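Local coordinates for 1-deoxy-D-xylulose 5-phosphate reductoisomerase (Zymomonas mobilis, PDB 1R0K), which catalyses the NADPH-dependent rearrangement and reduction of 1-deoxy-D-xylulose 5-phosphate to 2-C-methyl-D-erythritol 4-phosphate in the non-mevalonate route to isoprenoids, at residues Val129-Gly132 / Gly133-Asp137; His162-Arg165 / Asp166-Arg169; Ile223-Phe226 / His227-Ile231; Asp372-Ala375 / Arg376-Ala380. All blocks are in the same frame, centred on the assembly; numbering follows the deposited sequence.

Contact 1: Val129-Gly132 / Gly133-Asp137; sequences VSAG and GLMID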
loop_
_atom_site.group_PDB
_atom_site.type_symbol
_atom_site.label_atom_id
_atom_site.label_comp_id
_atom_site.label_asym_id
_atom_site.label_seq_id
_atom_site.Cartn_x
_atom_site.Cartn_y
_atom_site.Cartn_z
ATOM N N VAL B 129 8.419 21.157 11.086
ATOM C CA VAL B 129 9.861 21.296 10.964
ATOM C C VAL B 129 10.404 22.148 12.103
ATOM O O VAL B 129 11.357 21.767 12.781
ATOM C CB VAL B 129 10.250 21.968 9.632
ATOM C CG1 VAL B 129 11.743 22.306 9.633
ATOM C CG2 VAL B 129 9.925 21.046 8.472
ATOM N N SER B 130 9.781 23.298 12.320
ATOM C CA SER B 130 10.244 24.216 13.351
ATOM C C SER B 130 9.535 24.094 14.696
ATOM O O SER B 130 10.153 24.298 15.741
ATOM C CB SER B 130 10.128 25.648 12.832
ATOM O OG SER B 130 10.818 25.781 11.596
ATOM N N ALA B 131 8.249 23.762 14.677
ATOM C CA ALA B 131 7.485 23.641 15.915
ATOM C C ALA B 131 6.808 22.278 16.077
ATOM O O ALA B 131 5.737 22.182 16.679
ATOM C CB ALA B 131 6.443 24.745 15.978
ATOM N N GLY B 132 7.440 21.234 15.548
ATOM C CA GLY B 132 6.876 19.894 15.633
ATOM C C GLY B 132 6.425 19.433 17.010
ATOM O O GLY B 132 5.304 18.937 17.169
ATOM N N GLY B 133 7.295 19.585 18.005
ATOM C CA GLY B 133 6.959 19.174 19.359
ATOM C C GLY B 133 5.710 19.844 19.895
ATOM O O GLY B 133 4.815 19.181 20.418
ATOM N N LEU B 134 5.648 21.164 19.760
ATOM C CA LEU B 134 4.507 21.941 20.222
ATOM C C LEU B 134 3.220 21.575 19.495
ATOM O O LEU B 134 2.166 21.435 20.114
ATOM C CB LEU B 134 4.779 23.432 20.028
ATOM C CG LEU B 134 5.975 23.993 20.792
ATOM C CD1 LEU B 134 6.175 25.452 20.404
ATOM C CD2 LEU B 134 5.744 23.858 22.285
ATOM N N MET B 135 3.309 21.429 18.176
ATOM C CA MET B 135 2.146 21.088 17.369
ATOM C C MET B 135 1.593 19.715 17.731
ATOM O O MET B 135 0.391 19.558 17.925
ATOM C CB MET B 135 2.505 21.128 15.883
ATOM C CG MET B 135 2.829 22.523 15.369
ATOM S SD MET B 135 1.399 23.638 15.386
ATOM C CE MET B 135 2.140 25.166 14.746
ATOM N N ILE B 136 2.466 18.719 17.820
ATOM C CA ILE B 136 2.018 17.378 18.167
ATOM C C ILE B 136 1.448 17.376 19.586
ATOM O O ILE B 136 0.509 16.641 19.880
ATOM C CB ILE B 136 3.167 16.354 18.056
ATOM C CG1 ILE B 136 3.670 16.297 16.611
ATOM C CG2 ILE B 136 2.684 14.974 18.501
ATOM C CD1 ILE B 136 2.583 16.006 15.587
ATOM N N ASP B 137 2.013 18.199 20.465
ATOM C CA ASP B 137 1.504 18.285 21.831
ATOM C C ASP B 137 0.086 18.866 21.802
ATOM O O ASP B 137 -0.797 18.418 22.537
ATOM C CB ASP B 137 2.397 19.178 22.697
ATOM C CG ASP B 137 3.656 18.477 23.163
ATOM O OD1 ASP B 137 3.696 17.232 23.131
ATOM O OD2 ASP B 137 4.602 19.174 23.581
#
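Ala131 and Met135 meet one turn apart, the methyl of the alanine lying against the start of the methionine chain, with CB of Ala131 4.3 Å from CG of Met135. The same CG comes closer still to the backbone, 3.2 Å from Ala131 O, because Met135 carries it beside its own backbone N (chi1 -67°). From there the chain bends at chi2, and neither SD nor CE comes closer to Ala131 CB than CG does. Leu134 approaches Ala131 from another side: the tip of one branch, CD1, stands 4.5 Å from the alanine CB, a loose apolar touch. Ala131 is the N-cap residue of the helix 132-142, which follows the short helix 126-129 after a tight bend, and its carbonyl opens the ladder of helical bonds. Met135 N donates to Ala131 O at 3.0 Å, nearly straight at 167°, and Ile136 N donates to Gly132 O at 2.9 Å. Ile136 lays CG1 3.2 Å from that same Gly132 O, while its side chain also touches His227 on the helix 216-229. Met135 packs back on Ser127 and Leu128 of the preceding helix, whereas Ala131 and Leu134 both rest on Val368 of the helix 365-385.

Contact 2: His162-Arg165 / Asp166-Arg169; sequences HHNR and DYVR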
loop_
_atom_site.group_PDB
_atom_site.type_symbol
_atom_site.label_atom_id
_atom_site.label_comp_id
_atom_site.label_asym_id
_atom_site.label_seq_id
_atom_site.Cartn_x
_atom_site.Cartn_y
_atom_site.Cartn_z
ATOM N N HIS B 162 -2.008 3.050 12.077
ATOM C CA HIS B 162 -2.405 4.012 13.101
ATOM C C HIS B 162 -2.844 3.280 14.372
ATOM O O HIS B 162 -3.559 2.286 14.302
ATOM C CB HIS B 162 -3.550 4.887 12.577
ATOM C CG HIS B 162 -3.288 5.480 11.225
ATOM N ND1 HIS B 162 -2.248 6.351 10.982
ATOM C CD2 HIS B 162 -3.910 5.297 10.035
ATOM C CE1 HIS B 162 -2.237 6.676 9.701
ATOM N NE2 HIS B 162 -3.236 6.049 9.104
ATOM N N HIS B 163 -2.404 3.768 15.528
ATOM C CA HIS B 163 -2.763 3.157 16.809
ATOM C C HIS B 163 -2.009 1.848 17.073
ATOM O O HIS B 163 -2.261 1.168 18.071
ATOM C CB HIS B 163 -4.276 2.906 16.868
ATOM C CG HIS B 163 -5.099 4.122 16.577
ATOM N ND1 HIS B 163 -6.185 4.098 15.727
ATOM C CD2 HIS B 163 -4.990 5.400 17.010
ATOM C CE1 HIS B 163 -6.706 5.309 15.647
ATOM N NE2 HIS B 163 -6.000 6.118 16.416
ATOM N N ASN B 164 -1.097 1.498 16.170
ATOM C CA ASN B 164 -0.291 0.287 16.307
ATOM C C ASN B 164 1.111 0.535 15.755
ATOM O O ASN B 164 1.623 -0.255 14.970
ATOM C CB ASN B 164 -0.936 -0.880 15.553
ATOM C CG ASN B 164 -2.117 -1.473 16.296
ATOM O OD1 ASN B 164 -1.985 -1.916 17.438
ATOM N ND2 ASN B 164 -3.277 -1.489 15.650
ATOM N N ARG B 165 1.726 1.631 16.188
ATOM C CA ARG B 165 3.053 2.017 15.728
ATOM C C ARG B 165 4.123 0.935 15.820
ATOM O O ARG B 165 5.070 0.938 15.036
ATOM C CB ARG B 165 3.539 3.252 16.491
ATOM C CG ARG B 165 2.641 4.463 16.350
ATOM C CD ARG B 165 3.383 5.729 16.761
ATOM N NE ARG B 165 3.817 5.685 18.155
ATOM C CZ ARG B 165 3.003 5.845 19.193
ATOM N NH1 ARG B 165 1.709 6.066 18.996
ATOM N NH2 ARG B 165 3.482 5.781 20.425
ATOM N N ASP B 166 3.985 0.019 16.773
ATOM C CA ASP B 166 4.980 -1.035 16.940
ATOM C C ASP B 166 5.039 -2.040 15.790
ATOM O O ASP B 166 5.987 -2.819 15.701
ATOM C CB ASP B 166 4.753 -1.792 18.250
ATOM C CG ASP B 166 4.916 -0.912 19.471
ATOM O OD1 ASP B 166 5.623 0.116 19.386
ATOM O OD2 ASP B 166 4.345 -1.262 20.525
ATOM N N TYR B 167 4.035 -2.037 14.920
ATOM C CA TYR B 167 4.026 -2.966 13.790
ATOM C C TYR B 167 4.974 -2.519 12.688
ATOM O O TYR B 167 5.250 -3.269 11.749
ATOM C CB TYR B 167 2.619 -3.097 13.200
ATOM C CG TYR B 167 1.596 -3.737 14.115
ATOM C CD1 TYR B 167 1.981 -4.410 15.276
ATOM C CD2 TYR B 167 0.237 -3.696 13.797
ATOM C CE1 TYR B 167 1.036 -5.027 16.097
ATOM C CE2 TYR B 167 -0.712 -4.308 14.608
ATOM C CZ TYR B 167 -0.308 -4.972 15.754
ATOM O OH TYR B 167 -1.256 -5.582 16.550
ATOM N N VAL B 168 5.466 -1.291 12.792
ATOM C CA VAL B 168 6.371 -0.759 11.783
ATOM C C VAL B 168 7.821 -1.210 11.967
ATOM O O VAL B 168 8.386 -1.079 13.052
ATOM C CB VAL B 168 6.363 0.798 11.775
ATOM C CG1 VAL B 168 7.429 1.324 10.803
ATOM C CG2 VAL B 168 4.994 1.311 11.376
ATOM N N ARG B 169 8.411 -1.744 10.902
ATOM C CA ARG B 169 9.811 -2.146 10.931
ATOM C C ARG B 169 10.614 -0.974 10.378
ATOM O O ARG B 169 11.668 -0.622 10.905
ATOM C CB ARG B 169 10.059 -3.380 10.066
ATOM C CG ARG B 169 11.543 -3.695 9.879
ATOM C CD ARG B 169 11.729 -5.071 9.285
ATOM N NE ARG B 169 11.331 -6.104 10.236
ATOM C CZ ARG B 169 10.702 -7.223 9.899
ATOM N NH1 ARG B 169 10.392 -7.454 8.631
ATOM N NH2 ARG B 169 10.396 -8.118 10.831
#
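Asn164 and Tyr167 are joined through the backbone by a short turn: Tyr167 N donates to Asn164 O at 3.0 Å, and one residue on, Val168 N donates to Arg165 O at 3.2 Å. In both bonds the donor stands well above the carbonyl plane, as befits the i to i+3 bonds of this 3-10 turn. Next to this backbone link the two side chains run side by side in the same direction. The Asn164 amide is stacked on the Tyr167 ring with the planes 12° apart, and CB of Asn164 sits over the ring face, 3.9 Å from the Tyr167 ring centroid, a CH-pi contact. CG of Asn164 follows the ring outward, 3.6 Å from CE2 of Tyr167. Each residue holds its CG beside its own backbone N (chi1 -77° in Asn164, -66° in Tyr167), which brings amide and ring up together. The turn leads from the loop after helix 151-159 into strand 168-175 of the four-stranded mixed sheet, where Val168 packs on Val250 of the adjacent strand. Replacing Tyr167 with a serine would probably leave the Asn164 amide without the flat surface it stacks on, and free to turn. Tyr167 also packs on Tyr252 and on Lys278 of the second subunit, and Arg169 forms salt bridges with Glu251 and with Glu281 of the second subunit.

Contact 3: Ile223-Phe226 / His227-Ile231; sequences IEAF and HLFQI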
loop_
_atom_site.group_PDB
_atom_site.type_symbol
_atom_site.label_atom_id
_atom_site.label_comp_id
_atom_site.label_asym_id
_atom_site.label_seq_id
_atom_site.Cartn_x
_atom_site.Cartn_y
_atom_site.Cartn_z
ATOM N N ILE B 223 12.240 15.236 8.992
ATOM C CA ILE B 223 11.948 15.822 10.286
ATOM C C ILE B 223 10.444 15.818 10.511
ATOM O O ILE B 223 9.974 15.401 11.564
ATOM C CB ILE B 223 12.502 17.257 10.375
ATOM C CG1 ILE B 223 14.033 17.208 10.368
ATOM C CG2 ILE B 223 11.997 17.944 11.639
ATOM C CD1 ILE B 223 14.693 18.565 10.328
ATOM N N GLU B 224 9.694 16.260 9.509
ATOM C CA GLU B 224 8.240 16.287 9.610
ATOM C C GLU B 224 7.680 14.891 9.845
ATOM O O GLU B 224 6.781 14.707 10.668
ATOM C CB GLU B 224 7.626 16.835 8.328
ATOM C CG GLU B 224 7.956 18.272 8.020
ATOM C CD GLU B 224 7.350 18.706 6.699
ATOM O OE1 GLU B 224 7.985 18.463 5.645
ATOM O OE2 GLU B 224 6.231 19.265 6.718
ATOM N N ALA B 225 8.205 13.915 9.105
ATOM C CA ALA B 225 7.751 12.533 9.226
ATOM C C ALA B 225 7.994 12.004 10.630
ATOM O O ALA B 225 7.174 11.268 11.188
ATOM C CB ALA B 225 8.471 11.657 8.210
ATOM N N PHE B 226 9.131 12.377 11.201
ATOM C CA PHE B 226 9.482 11.931 12.540
ATOM C C PHE B 226 8.424 12.346 13.564
ATOM O O PHE B 226 8.055 11.560 14.435
ATOM C CB PHE B 226 10.846 12.503 12.934
ATOM C CG PHE B 226 11.254 12.185 14.348
ATOM C CD1 PHE B 226 11.609 10.888 14.715
ATOM C CD2 PHE B 226 11.249 13.173 15.329
ATOM C CE1 PHE B 226 11.947 10.581 16.031
ATOM C CE2 PHE B 226 11.582 12.878 16.646
ATOM C CZ PHE B 226 11.926 11.582 16.990
ATOM N N HIS B 227 7.932 13.577 13.458
ATOM C CA HIS B 227 6.924 14.064 14.393
ATOM C C HIS B 227 5.543 13.511 14.081
ATOM O O HIS B 227 4.771 13.221 14.981
ATOM C CB HIS B 227 6.881 15.592 14.391
ATOM C CG HIS B 227 8.013 16.222 15.138
ATOM N ND1 HIS B 227 9.094 16.804 14.508
ATOM C CD2 HIS B 227 8.248 16.336 16.468
ATOM C CE1 HIS B 227 9.942 17.249 15.418
ATOM N NE2 HIS B 227 9.453 16.977 16.614
ATOM N N LEU B 228 5.236 13.359 12.800
ATOM C CA LEU B 228 3.937 12.834 12.397
ATOM C C LEU B 228 3.696 11.389 12.803
ATOM O O LEU B 228 2.609 11.042 13.264
ATOM C CB LEU B 228 3.782 12.911 10.880
ATOM C CG LEU B 228 3.473 14.254 10.231
ATOM C CD1 LEU B 228 3.708 14.151 8.726
ATOM C CD2 LEU B 228 2.035 14.647 10.537
ATOM N N PHE B 229 4.703 10.545 12.629
ATOM C CA PHE B 229 4.528 9.133 12.898
ATOM C C PHE B 229 5.072 8.573 14.202
ATOM O O PHE B 229 4.811 7.425 14.547
ATOM C CB PHE B 229 5.017 8.372 11.664
ATOM C CG PHE B 229 4.337 8.839 10.403
ATOM C CD1 PHE B 229 2.973 8.615 10.220
ATOM C CD2 PHE B 229 5.016 9.612 9.471
ATOM C CE1 PHE B 229 2.293 9.168 9.129
ATOM C CE2 PHE B 229 4.349 10.172 8.374
ATOM C CZ PHE B 229 2.985 9.952 8.204
ATOM N N GLN B 230 5.818 9.393 14.927
ATOM C CA GLN B 230 6.320 9.007 16.241
ATOM C C GLN B 230 7.012 7.654 16.384
ATOM O O GLN B 230 6.787 6.947 17.366
ATOM C CB GLN B 230 5.159 9.082 17.238
ATOM C CG GLN B 230 4.424 10.420 17.232
ATOM C CD GLN B 230 5.148 11.506 18.015
ATOM O OE1 GLN B 230 5.187 11.477 19.245
ATOM N NE2 GLN B 230 5.727 12.469 17.303
ATOM N N ILE B 231 7.833 7.271 15.415
ATOM C CA ILE B 231 8.565 6.016 15.537
ATOM C C ILE B 231 10.044 6.383 15.621
ATOM O O ILE B 231 10.441 7.472 15.210
ATOM C CB ILE B 231 8.339 5.058 14.332
ATOM C CG1 ILE B 231 8.911 5.657 13.052
ATOM C CG2 ILE B 231 6.852 4.744 14.178
ATOM C CD1 ILE B 231 8.905 4.685 11.886
#
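Phe226 and His227 form an edge-to-face pair, the edge of the phenylalanine ring directed at the imidazole face. Their centroids lie 5.5 Å apart with the planes at 74°, and CD2 of Phe226 stands over the middle of the His227 ring. Phe226 reaches this position with its CG anti to the backbone N (chi1 176°); on the far side of the ring from CD2, its CE1 comes obliquely within 3.6 Å of Ile231 O. The imidazole is tied back by a weak bond from His227 ND1 to Ile223 O at 3.4 Å. All this happens on the last turns of helix 216-229, where Leu228 N and Phe229 N donate regularly to Glu224 O and Ala225 O, but Gln230 leaves the helix with positive phi and its N bonds weakly to Phe226 O. The Gln230 side chain folds back, with NE2 hydrogen-bonded to His227 O at 2.6 Å. An alanine in place of Phe226 is likely to leave the His227 face without its aromatic partner and open a gap beside the Ile231 carbonyl. Further out, Phe229 meets the ring of Phe160, and Glu224 lies near Lys125 and Glu221, both predicted to bind the substrate, Glu221 also the manganese ion.

Contact 4: Asp372-Ala375 / Arg376-Ala380; sequences DNEA and RIQAA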
loop_
_atom_site.group_PDB
_atom_site.type_symbol
_atom_site.label_atom_id
_atom_site.label_comp_id
_atom_site.label_asym_id
_atom_site.label_seq_id
_atom_site.Cartn_x
_atom_site.Cartn_y
_atom_site.Cartn_z
ATOM N N ASP B 372 13.841 31.335 15.214
ATOM C CA ASP B 372 13.927 31.519 13.769
ATOM C C ASP B 372 14.651 32.827 13.473
ATOM O O ASP B 372 15.559 32.875 12.642
ATOM C CB ASP B 372 12.532 31.566 13.148
ATOM C CG ASP B 372 12.569 31.570 11.628
ATOM O OD1 ASP B 372 12.711 30.481 11.033
ATOM O OD2 ASP B 372 12.464 32.659 11.027
ATOM N N ASN B 373 14.239 33.885 14.168
ATOM C CA ASN B 373 14.824 35.211 13.994
ATOM C C ASN B 373 16.318 35.220 14.276
ATOM O O ASN B 373 17.109 35.700 13.468
ATOM C CB ASN B 373 14.135 36.215 14.923
ATOM C CG ASN B 373 14.867 37.548 14.988
ATOM O OD1 ASN B 373 14.969 38.260 13.992
ATOM N ND2 ASN B 373 15.388 37.887 16.168
ATOM N N GLU B 374 16.694 34.691 15.435
ATOM C CA GLU B 374 18.092 34.653 15.836
ATOM C C GLU B 374 18.930 33.778 14.903
ATOM O O GLU B 374 20.030 34.168 14.508
ATOM C CB GLU B 374 18.206 34.147 17.276
ATOM C CG GLU B 374 19.563 34.371 17.928
ATOM C CD GLU B 374 19.990 35.831 17.923
ATOM O OE1 GLU B 374 19.119 36.715 18.070
ATOM O OE2 GLU B 374 21.204 36.095 17.785
ATOM N N ALA B 375 18.417 32.598 14.560
ATOM C CA ALA B 375 19.138 31.693 13.664
ATOM C C ALA B 375 19.450 32.399 12.346
ATOM O O ALA B 375 20.547 32.265 11.807
ATOM C CB ALA B 375 18.313 30.439 13.404
ATOM N N ARG B 376 18.474 33.143 11.829
ATOM C CA ARG B 376 18.637 33.892 10.586
ATOM C C ARG B 376 19.764 34.914 10.699
ATOM O O ARG B 376 20.572 35.073 9.784
ATOM C CB ARG B 376 17.338 34.624 10.231
ATOM C CG ARG B 376 16.263 33.745 9.616
ATOM C CD ARG B 376 14.909 34.448 9.590
ATOM N NE ARG B 376 13.927 33.686 8.825
ATOM C CZ ARG B 376 13.833 33.711 7.497
ATOM N NH1 ARG B 376 14.658 34.474 6.785
ATOM N NH2 ARG B 376 12.932 32.959 6.877
ATOM N N ILE B 377 19.806 35.623 11.820
ATOM C CA ILE B 377 20.838 36.626 12.031
ATOM C C ILE B 377 22.217 35.979 12.165
ATOM O O ILE B 377 23.193 36.461 11.595
ATOM C CB ILE B 377 20.519 37.465 13.282
ATOM C CG1 ILE B 377 19.286 38.329 13.007
ATOM C CG2 ILE B 377 21.716 38.328 13.663
ATOM C CD1 ILE B 377 18.802 39.110 14.203
ATOM N N GLN B 378 22.292 34.882 12.911
ATOM C CA GLN B 378 23.552 34.165 13.110
ATOM C C GLN B 378 24.065 33.560 11.800
ATOM O O GLN B 378 25.264 33.593 11.513
ATOM C CB GLN B 378 23.353 33.053 14.136
ATOM C CG GLN B 378 22.935 33.551 15.500
ATOM C CD GLN B 378 24.117 33.861 16.378
ATOM O OE1 GLN B 378 25.012 34.625 15.994
ATOM N NE2 GLN B 378 24.140 33.266 17.567
ATOM N N ALA B 379 23.152 32.998 11.013
ATOM C CA ALA B 379 23.516 32.400 9.738
ATOM C C ALA B 379 24.083 33.474 8.816
ATOM O O ALA B 379 25.119 33.271 8.174
ATOM C CB ALA B 379 22.291 31.742 9.095
ATOM N N ALA B 380 23.402 34.616 8.756
ATOM C CA ALA B 380 23.836 35.724 7.912
ATOM C C ALA B 380 25.237 36.180 8.305
ATOM O O ALA B 380 26.072 36.458 7.441
ATOM C CB ALA B 380 22.858 36.891 8.024
HETATM O O HOH W 1 11.761 30.967 8.369
#
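Helix 365-385, the long helix that ends the chain, carries an i to i+4 salt bridge between Asp372 and Arg376. Arg376 NE donates to Asp372 OD2 at 2.8 Å; the oxygen lies almost in the guanidinium plane, whereas the donor meets it on the syn side but 32° out of the carboxylate plane, the two groups being turned 55° against each other. Asp372 holds its CG anti to the backbone N (chi1 -172°), and Arg376 stays extended from CG to NE, which carries its head back along the helix to the acid. A water closes a second link, giving a hydrogen to Asp372 OD1 at 2.9 Å and accepting one from Arg376 NH2 at 2.8 Å, and both carboxylate oxygens are thus engaged. The next pairs along are less intimate: OE2 of Glu374 comes within 3.8 Å of CG of Gln378, and OD1 of Asn373 lies 3.9 Å from CD1 of Ile377. The backbone bonds run in regular alpha-helical order, such as Ala379 N to Ala375 O. Asp372 and Ala375 both pack on Ala327 of helix 321-337, where Arg376 also touches Glu330 and Ile331, while Ala379 and Gln378 lie against helix 345-356.

Overall arrangement
The four local contacts grade from interior to surface. Contacts 1 and 3 are partly buried and touch directly where Val129 packs on Glu224 and Gly132 on His227, joining the junction of helices 126-129 and 132-142 to the last turns of helix 216-229. Contact 2 is a surface turn near the second subunit, yet meets contact 3 through Arg165 and Val168. Contact 4, also partly buried, touches none of the others, but lies about 5 Å from contact 1 by nearest atoms, and its helix, 365-385, packs on contact 1. Chemistry differs accordingly: helix-start backbone bonds with light apolar packing in contact 1, an amide-aromatic stack in contact 2, an aromatic pair in contact 3, and a direct salt bridge backed by a water in contact 4.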